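Local atomic coordinates of cycloalternan-forming enzyme (Listeria monocytogenes serovar 1/2a, PDB entry 5F7U), a protein that belongs to glycoside hydrolase family 31, joining a TIM-barrel domain to several beta-rich domains, among them a family 6 carbohydrate-binding module. Residues Ala967-Asp970 with Ala975-Phe978; Lys1012-Leu1017 with Glu1047-Ala1052. The protein carries 1 engineered substitution. All coordinates share one frame; numbering follows the deposited sequence.

Contact 1 of 2, residues Ala967-Asp970 with Ala975-Phe978. With GLC (alpha-D-glucopyranose), chain D; GLC (alpha-D-glucopyranose), chain B.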
ATOM      1  N   ALA A 967      16.577  28.219 -31.274  1.00 26.88           N
ATOM      2  CA  ALA A 967      17.510  28.905 -32.198  1.00 28.97           C
ATOM      3  C   ALA A 967      16.888  29.374 -33.521  1.00 30.41           C
ATOM      4  O   ALA A 967      16.217  28.587 -34.211  1.00 31.42           O
ATOM      5  CB  ALA A 967      18.710  28.013 -32.481  1.00 30.43           C
ATOM      6  N   GLY A 968      17.137  30.640 -33.883  1.00 31.08           N
ATOM      7  CA  GLY A 968      16.742  31.176 -35.209  1.00 32.47           C
ATOM      8  C   GLY A 968      15.266  31.561 -35.234  1.00 32.36           C
ATOM      9  O   GLY A 968      14.925  32.751 -35.228  1.00 32.00           O
ATOM     10  N   PHE A 969      14.390  30.552 -35.295  1.00 32.12           N
ATOM     11  CA  PHE A 969      12.954  30.755 -35.119  1.00 31.80           C
ATOM     12  C   PHE A 969      12.467  31.840 -36.109  1.00 33.11           C
ATOM     13  O   PHE A 969      11.689  32.737 -35.761  1.00 32.72           O
ATOM     14  CB  PHE A 969      12.715  31.067 -33.619  1.00 29.93           C
ATOM     15  CG  PHE A 969      11.290  31.360 -33.229  1.00 29.18           C
ATOM     16  CD1 PHE A 969      10.198  30.764 -33.872  1.00 29.76           C
ATOM     17  CD2 PHE A 969      11.046  32.210 -32.150  1.00 27.82           C
ATOM     18  CE1 PHE A 969       8.895  31.049 -33.466  1.00 29.22           C
ATOM     19  CE2 PHE A 969       9.753  32.487 -31.736  1.00 27.39           C
ATOM     20  CZ  PHE A 969       8.673  31.905 -32.394  1.00 27.87           C
ATOM     21  N   ASP A 970      12.926  31.718 -37.360  1.00 34.86           N
ATOM     22  CA  ASP A 970      12.901  32.833 -38.309  1.00 36.39           C
ATOM     23  C   ASP A 970      12.195  32.561 -39.638  1.00 37.74           C
ATOM     24  O   ASP A 970      12.457  33.234 -40.644  1.00 39.00           O
ATOM     25  CB  ASP A 970      14.326  33.328 -38.547  1.00 38.02           C
ATOM     26  CG  ASP A 970      15.197  32.313 -39.279  1.00 39.89           C
ATOM     27  OD1 ASP A 970      14.997  31.086 -39.116  1.00 40.13           O
ATOM     28  OD2 ASP A 970      16.092  32.754 -40.030  1.00 41.86           O
ATOM     29  N   ALA A 975       6.851  27.941 -34.568  1.00 28.01           N
ATOM     30  CA  ALA A 975       6.163  28.369 -33.336  1.00 26.22           C
ATOM     31  C   ALA A 975       6.782  27.778 -32.070  1.00 25.17           C
ATOM     32  O   ALA A 975       7.347  26.676 -32.099  1.00 25.38           O
ATOM     33  CB  ALA A 975       4.682  28.017 -33.410  1.00 26.52           C
ATOM     34  N   VAL A 976       6.674  28.536 -30.972  1.00 23.85           N
ATOM     35  CA  VAL A 976       7.040  28.072 -29.626  1.00 23.30           C
ATOM     36  C   VAL A 976       5.796  28.302 -28.758  1.00 22.92           C
ATOM     37  O   VAL A 976       5.332  29.436 -28.632  1.00 22.76           O
ATOM     38  CB  VAL A 976       8.270  28.833 -29.043  1.00 22.81           C
ATOM     39  CG1 VAL A 976       8.653  28.298 -27.666  1.00 22.18           C
ATOM     40  CG2 VAL A 976       9.475  28.733 -29.969  1.00 23.78           C
ATOM     41  N   GLU A 977       5.255  27.225 -28.189  1.00 23.38           N
ATOM     42  CA  GLU A 977       4.034  27.297 -27.377  1.00 23.28           C
ATOM     43  C   GLU A 977       4.349  26.983 -25.917  1.00 22.45           C
ATOM     44  O   GLU A 977       5.012  25.983 -25.615  1.00 22.19           O
ATOM     45  CB  GLU A 977       2.952  26.365 -27.934  1.00 25.29           C
ATOM     46  CG  GLU A 977       1.653  26.342 -27.123  1.00 27.27           C
ATOM     47  CD  GLU A 977       0.500  25.577 -27.781  1.00 29.78           C
ATOM     48  OE1 GLU A 977       0.613  25.137 -28.944  1.00 32.36           O
ATOM     49  OE2 GLU A 977      -0.551  25.415 -27.118  1.00 30.73           O
ATOM     50  N   PHE A 978       3.877  27.859 -25.026  1.00 20.91           N
ATOM     51  CA  PHE A 978       4.061  27.732 -23.580  1.00 20.41           C
ATOM     52  C   PHE A 978       2.723  27.475 -22.895  1.00 20.80           C
ATOM     53  O   PHE A 978       1.662  27.966 -23.340  1.00 20.84           O
ATOM     54  CB  PHE A 978       4.618  29.026 -22.973  1.00 19.50           C
ATOM     55  CG  PHE A 978       6.009  29.406 -23.440  1.00 19.56           C
ATOM     56  CD1 PHE A 978       6.201  30.146 -24.613  1.00 19.55           C
ATOM     57  CD2 PHE A 978       7.131  29.074 -22.675  1.00 19.76           C
ATOM     58  CE1 PHE A 978       7.482  30.518 -25.024  1.00 20.14           C
ATOM     59  CE2 PHE A 978       8.416  29.437 -23.090  1.00 19.97           C
ATOM     60  CZ  PHE A 978       8.591  30.163 -24.266  1.00 20.40           C
TER
HETATM   61  C1  GLC D   2      19.165  33.656 -38.823  1.00 36.89           C
HETATM   62  C2  GLC D   2      19.329  33.467 -40.336  1.00 37.54           C
HETATM   63  C3  GLC D   2      20.384  34.438 -40.894  1.00 37.80           C
HETATM   64  C4  GLC D   2      20.086  35.891 -40.491  1.00 37.71           C
HETATM   65  C5  GLC D   2      19.791  36.017 -38.985  1.00 36.66           C
HETATM   66  C6  GLC D   2      19.243  37.386 -38.590  1.00 34.59           C
HETATM   67  O2  GLC D   2      19.665  32.103 -40.607  1.00 37.47           O
HETATM   68  O3  GLC D   2      20.456  34.320 -42.321  1.00 39.22           O
HETATM   69  O4  GLC D   2      21.190  36.738 -40.830  1.00 39.47           O
HETATM   70  O5  GLC D   2      18.834  35.026 -38.567  1.00 37.20           O
HETATM   71  O6  GLC D   2      17.979  37.621 -39.218  1.00 34.11           O
HETATM   72  C1  GLC B   1      23.811  32.927 -36.043  1.00 34.38           C
HETATM   73  C2  GLC B   1      23.825  32.559 -34.552  1.00 33.66           C
HETATM   74  C3  GLC B   1      22.663  31.622 -34.193  1.00 32.65           C
HETATM   75  C4  GLC B   1      21.317  32.190 -34.648  1.00 33.24           C
HETATM   76  C5  GLC B   1      21.403  32.463 -36.153  1.00 34.08           C
HETATM   77  C6  GLC B   1      20.120  33.030 -36.734  1.00 35.21           C
HETATM   78  O1  GLC B   1      24.245  31.822 -36.867  1.00 35.70           O
HETATM   79  O2  GLC B   1      25.059  31.932 -34.194  1.00 32.53           O
HETATM   80  O3  GLC B   1      22.683  31.375 -32.789  1.00 32.58           O
HETATM   81  O4  GLC B   1      20.264  31.260 -34.350  1.00 31.81           O
HETATM   82  O5  GLC B   1      22.493  33.372 -36.434  1.00 35.13           O
HETATM   83  O6  GLC B   1      20.343  33.188 -38.138  1.00 36.42           O
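Phe969, just past the end of strand 965-968, sets its ring against Ala975 and Val976 at the start of strand 975-981, joining the two sheets of the beta-sandwich in the family 6 carbohydrate-binding module. Ala967 opens the segment on the glucose side, its CB 4.1 Å from O4 of alpha-D-glucopyranose in chain B. Gly968 follows as the middle residue of a classic gamma turn (phi 80°), closed by a weak hydrogen bond of 2.9 Å from Phe969 N to Ala967 O. Gly968 N comes within 3.2 Å of the same sugar O4 and is also hydrogen-bonded to Asn1055 OD1, a pocket residue in strand 1054-1062. The turn swings the chain round, and Phe969 heads away from the sugars into the interior. Its CG lies opposite the backbone N (chi1 178°), carrying the ring out toward the second strand. Val976 CG2 lies over one ring face, nearly above its centre, in a CH-pi contact 4.1 Å from the Phe969 centroid and 11° off the normal. With CG1 opposite the Val976 backbone N, CG2 is the branch turned to the ring. Phe969 CE1 meets the backbone of Ala975 obliquely, 3.8 Å from CA, while the Ala975 methyl is directed away. Phe1044 and Phe1056 add to this apolar surround, and Arg1004 makes a cation-pi contact with the ring. The segment thus has two sides: glucose pocket at its backbone and hydrophobic interior at its aromatic ring. Asp970 returns to the pocket, where its OD2 lies 3.3 Å from C2 and 3.4 Å from C1 of alpha-D-glucopyranose in chain D.

Contact 2 of 2, residues Lys1012-Leu1017 with Glu1047-Ala1052; sequences KQQITL and EADDTA. With GLC (alpha-D-glucopyranose), chain D.
Gln1014 grips the loop 1047-1052 with a single atom, NE2, which donates to both the backbone oxygen of Asp1049 and the carboxylate of Asp1050. An extended chain, with CG opposite the backbone N (chi1 -164°), lets this glutamine reach from strand 1011-1017 to the loop. The shorter bond runs from NE2 to Asp1050 OD1, 2.8 Å, with the amide approaching from above the carboxylate plane; the two flat groups are turned 49° from each other. The second runs from NE2 to Asp1049 O, 3.0 Å, again from above the carbonyl plane. Each acceptor takes its own N-H, but the two lie closer together than the N-H bonds spread and both are tilted from the amide plane, so both bonds are bent (137° at Asp1049 O). Asp1049 contributes mainly through its main chain, since its carboxylate OD1 stays 3.7 Å from NE2. The side chain of Asp1050 is buried and firmly fixed. Besides Gln1014, its OD1 is hydrogen-bonded to Thr1003 OG1, while OD2 pairs with Thr1005 OG1 and receives Glu1047 N at 2.8 Å through its anti lone pair. Four bonds thus hold the carboxylate; the two N-H donors among them would probably favour its charged form. The bond from Glu1047 N is a second link between the ends of the type I beta turn Glu1047-Asp1050, beside the backbone bond from Asp1050 N to Glu1047 O. Beyond the turn the loop runs to Ala1052, whose CA lies 3.4 Å from O6 of alpha-D-glucopyranose in chain D. In the fold, a family 6 carbohydrate-binding module, Gln1014 belongs to an outermost strand of the five-stranded antiparallel sheet; it reaches past strand 1002-1008, the source of both threonines, to the loop linking strands 1039-1045 and 1054-1062.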
ATOM      1  N   LYS A1012      -4.136  38.066 -30.182  1.00 20.67           N
ATOM      2  CA  LYS A1012      -2.882  38.335 -30.898  1.00 22.03           C
ATOM      3  C   LYS A1012      -2.277  39.698 -30.556  1.00 22.23           C
ATOM      4  O   LYS A1012      -2.986  40.690 -30.429  1.00 22.53           O
ATOM      5  CB  LYS A1012      -3.166  38.263 -32.404  1.00 23.99           C
ATOM      6  CG  LYS A1012      -1.984  38.431 -33.353  1.00 25.77           C
ATOM      7  CD  LYS A1012      -2.395  38.280 -34.816  1.00 28.00           C
ATOM      8  CE  LYS A1012      -3.291  39.407 -35.311  1.00 29.84           C
ATOM      9  NZ  LYS A1012      -3.410  39.410 -36.801  1.00 32.65           N
ATOM     10  N   GLN A1013      -0.957  39.746 -30.443  1.00 22.38           N
ATOM     11  CA  GLN A1013      -0.237  41.030 -30.507  1.00 23.49           C
ATOM     12  C   GLN A1013       1.115  40.796 -31.138  1.00 24.35           C
ATOM     13  O   GLN A1013       1.626  39.672 -31.114  1.00 23.46           O
ATOM     14  CB  GLN A1013      -0.074  41.649 -29.118  1.00 23.36           C
ATOM     15  CG  GLN A1013       0.667  40.770 -28.128  1.00 22.77           C
ATOM     16  CD  GLN A1013       0.831  41.444 -26.792  1.00 23.17           C
ATOM     17  OE1 GLN A1013       1.454  42.506 -26.689  1.00 23.99           O
ATOM     18  NE2 GLN A1013       0.251  40.846 -25.760  1.00 22.82           N
ATOM     19  N   GLN A1014       1.707  41.861 -31.676  1.00 25.83           N
ATOM     20  CA  GLN A1014       3.049  41.767 -32.223  1.00 27.33           C
ATOM     21  C   GLN A1014       4.042  42.445 -31.282  1.00 26.95           C
ATOM     22  O   GLN A1014       3.756  43.512 -30.737  1.00 27.33           O
ATOM     23  CB  GLN A1014       3.118  42.374 -33.627  1.00 29.51           C
ATOM     24  CG  GLN A1014       4.371  41.958 -34.399  1.00 31.50           C
ATOM     25  CD  GLN A1014       4.459  42.528 -35.806  1.00 34.29           C
ATOM     26  OE1 GLN A1014       4.321  43.737 -36.021  1.00 36.27           O
ATOM     27  NE2 GLN A1014       4.721  41.656 -36.775  1.00 35.14           N
ATOM     28  N   ILE A1015       5.202  41.819 -31.102  1.00 26.02           N
ATOM     29  CA  ILE A1015       6.216  42.335 -30.186  1.00 26.05           C
ATOM     30  C   ILE A1015       7.487  42.676 -30.953  1.00 26.96           C
ATOM     31  O   ILE A1015       7.823  42.014 -31.936  1.00 27.24           O
ATOM     32  CB  ILE A1015       6.527  41.374 -29.015  1.00 25.09           C
ATOM     33  CG1 ILE A1015       7.211  40.087 -29.502  1.00 25.26           C
ATOM     34  CG2 ILE A1015       5.241  41.070 -28.244  1.00 24.41           C
ATOM     35  CD1 ILE A1015       7.679  39.146 -28.391  1.00 24.72           C
ATOM     36  N   THR A1016       8.165  43.713 -30.482  1.00 27.59           N
ATOM     37  CA  THR A1016       9.401  44.205 -31.088  1.00 28.83           C
ATOM     38  C   THR A1016      10.563  43.794 -30.219  1.00 28.01           C
ATOM     39  O   THR A1016      10.561  44.016 -28.998  1.00 27.69           O
ATOM     40  CB  THR A1016       9.371  45.734 -31.237  1.00 30.75           C
ATOM     41  OG1 THR A1016       8.361  46.076 -32.184  1.00 32.39           O
ATOM     42  CG2 THR A1016      10.712  46.268 -31.745  1.00 32.23           C
ATOM     43  N   LEU A1017      11.549  43.180 -30.856  1.00 28.01           N
ATOM     44  CA  LEU A1017      12.710  42.674 -30.173  1.00 27.42           C
ATOM     45  C   LEU A1017      13.934  43.351 -30.784  1.00 28.82           C
ATOM     46  O   LEU A1017      14.442  42.881 -31.803  1.00 29.68           O
ATOM     47  CB  LEU A1017      12.771  41.161 -30.332  1.00 26.62           C
ATOM     48  CG  LEU A1017      11.539  40.403 -29.830  1.00 25.49           C
ATOM     49  CD1 LEU A1017      11.502  38.985 -30.381  1.00 25.55           C
ATOM     50  CD2 LEU A1017      11.519  40.417 -28.304  1.00 24.33           C
ATOM     51  N   GLU A1047       5.180  34.983 -38.233  1.00 32.99           N
ATOM     52  CA  GLU A1047       4.197  35.087 -39.298  1.00 35.59           C
ATOM     53  C   GLU A1047       4.732  35.892 -40.472  1.00 37.99           C
ATOM     54  O   GLU A1047       5.894  36.316 -40.454  1.00 37.97           O
ATOM     55  CB  GLU A1047       2.882  35.627 -38.761  1.00 35.31           C
ATOM     56  CG  GLU A1047       2.247  34.611 -37.830  1.00 34.28           C
ATOM     57  CD  GLU A1047       0.889  34.996 -37.318  1.00 34.29           C
ATOM     58  OE1 GLU A1047       0.399  34.246 -36.452  1.00 32.93           O
ATOM     59  OE2 GLU A1047       0.316  36.021 -37.756  1.00 35.55           O
ATOM     60  N   ALA A1048       3.900  36.070 -41.499  1.00 40.47           N
ATOM     61  CA  ALA A1048       4.328  36.735 -42.736  1.00 43.41           C
ATOM     62  C   ALA A1048       4.838  38.169 -42.520  1.00 43.99           C
ATOM     63  O   ALA A1048       5.782  38.594 -43.183  1.00 45.30           O
ATOM     64  CB  ALA A1048       3.223  36.692 -43.784  1.00 45.41           C
ATOM     65  N   ASP A1049       4.236  38.890 -41.573  1.00 43.23           N
ATOM     66  CA  ASP A1049       4.676  40.250 -41.252  1.00 43.74           C
ATOM     67  C   ASP A1049       5.724  40.310 -40.120  1.00 41.06           C
ATOM     68  O   ASP A1049       5.942  41.367 -39.522  1.00 41.27           O
ATOM     69  CB  ASP A1049       3.466  41.171 -40.985  1.00 45.37           C
ATOM     70  CG  ASP A1049       2.646  40.767 -39.762  1.00 44.44           C
ATOM     71  OD1 ASP A1049       2.822  39.657 -39.196  1.00 43.82           O
ATOM     72  OD2 ASP A1049       1.795  41.586 -39.354  1.00 45.29           O
ATOM     73  N   ASP A1050       6.357  39.175 -39.825  1.00 38.16           N
ATOM     74  CA  ASP A1050       7.450  39.138 -38.870  1.00 35.51           C
ATOM     75  C   ASP A1050       8.804  39.121 -39.567  1.00 36.05           C
ATOM     76  O   ASP A1050       8.896  38.856 -40.773  1.00 37.17           O
ATOM     77  CB  ASP A1050       7.291  37.962 -37.897  1.00 33.60           C
ATOM     78  CG  ASP A1050       6.228  38.218 -36.857  1.00 32.34           C
ATOM     79  OD1 ASP A1050       6.194  39.335 -36.300  1.00 32.14           O
ATOM     80  OD2 ASP A1050       5.435  37.293 -36.586  1.00 31.30           O
ATOM     81  N   THR A1051       9.849  39.420 -38.806  1.00 34.72           N
ATOM     82  CA  THR A1051      11.169  39.575 -39.393  1.00 35.94           C
ATOM     83  C   THR A1051      12.314  39.133 -38.474  1.00 34.45           C
ATOM     84  O   THR A1051      12.205  39.208 -37.244  1.00 32.64           O
ATOM     85  CB  THR A1051      11.365  41.003 -39.991  1.00 37.70           C
ATOM     86  OG1 THR A1051      12.461  40.990 -40.909  1.00 39.91           O
ATOM     87  CG2 THR A1051      11.611  42.053 -38.927  1.00 37.15           C
ATOM     88  N   ALA A1052      13.378  38.628 -39.109  1.00 35.35           N
ATOM     89  CA  ALA A1052      14.696  38.398 -38.501  1.00 34.68           C
ATOM     90  C   ALA A1052      14.788  37.207 -37.564  1.00 32.91           C
ATOM     91  O   ALA A1052      13.802  36.793 -36.947  1.00 31.57           O
ATOM     92  CB  ALA A1052      15.229  39.659 -37.826  1.00 34.73           C
TER
HETATM   93  C1  GLC D   2      19.165  33.656 -38.823  1.00 36.89           C
HETATM   94  C2  GLC D   2      19.329  33.467 -40.336  1.00 37.54           C
HETATM   95  C3  GLC D   2      20.384  34.438 -40.894  1.00 37.80           C
HETATM   96  C4  GLC D   2      20.086  35.891 -40.491  1.00 37.71           C
HETATM   97  C5  GLC D   2      19.791  36.017 -38.985  1.00 36.66           C
HETATM   98  C6  GLC D   2      19.243  37.386 -38.590  1.00 34.59           C
HETATM   99  O2  GLC D   2      19.665  32.103 -40.607  1.00 37.47           O
HETATM  100  O3  GLC D   2      20.456  34.320 -42.321  1.00 39.22           O
HETATM  101  O4  GLC D   2      21.190  36.738 -40.830  1.00 39.47           O
HETATM  102  O5  GLC D   2      18.834  35.026 -38.567  1.00 37.20           O
HETATM  103  O6  GLC D   2      17.979  37.621 -39.218  1.00 34.11           O

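How the contacts relate
Both contacts lie in the carbohydrate-binding module and reach the five-stranded sheet, contact 1 through strand 975-981 and contact 2 through the outermost strand 1011-1017. Contact 1 is interior and apolar, an aromatic ring against aliphatic groups, whereas contact 2 lies nearer the surface and depends on an amide, a backbone carbonyl and a buried carboxylate. They meet where Asp970 CB packs 3.9 Å from Ala1052 O, and each brings residues to the glucose pocket beside chain D. Arg1004 of strand 1002-1008 links them further: besides its cation-pi contact in contact 1, it is hydrogen-bonded through NH1 to Ala1052 O in contact 2.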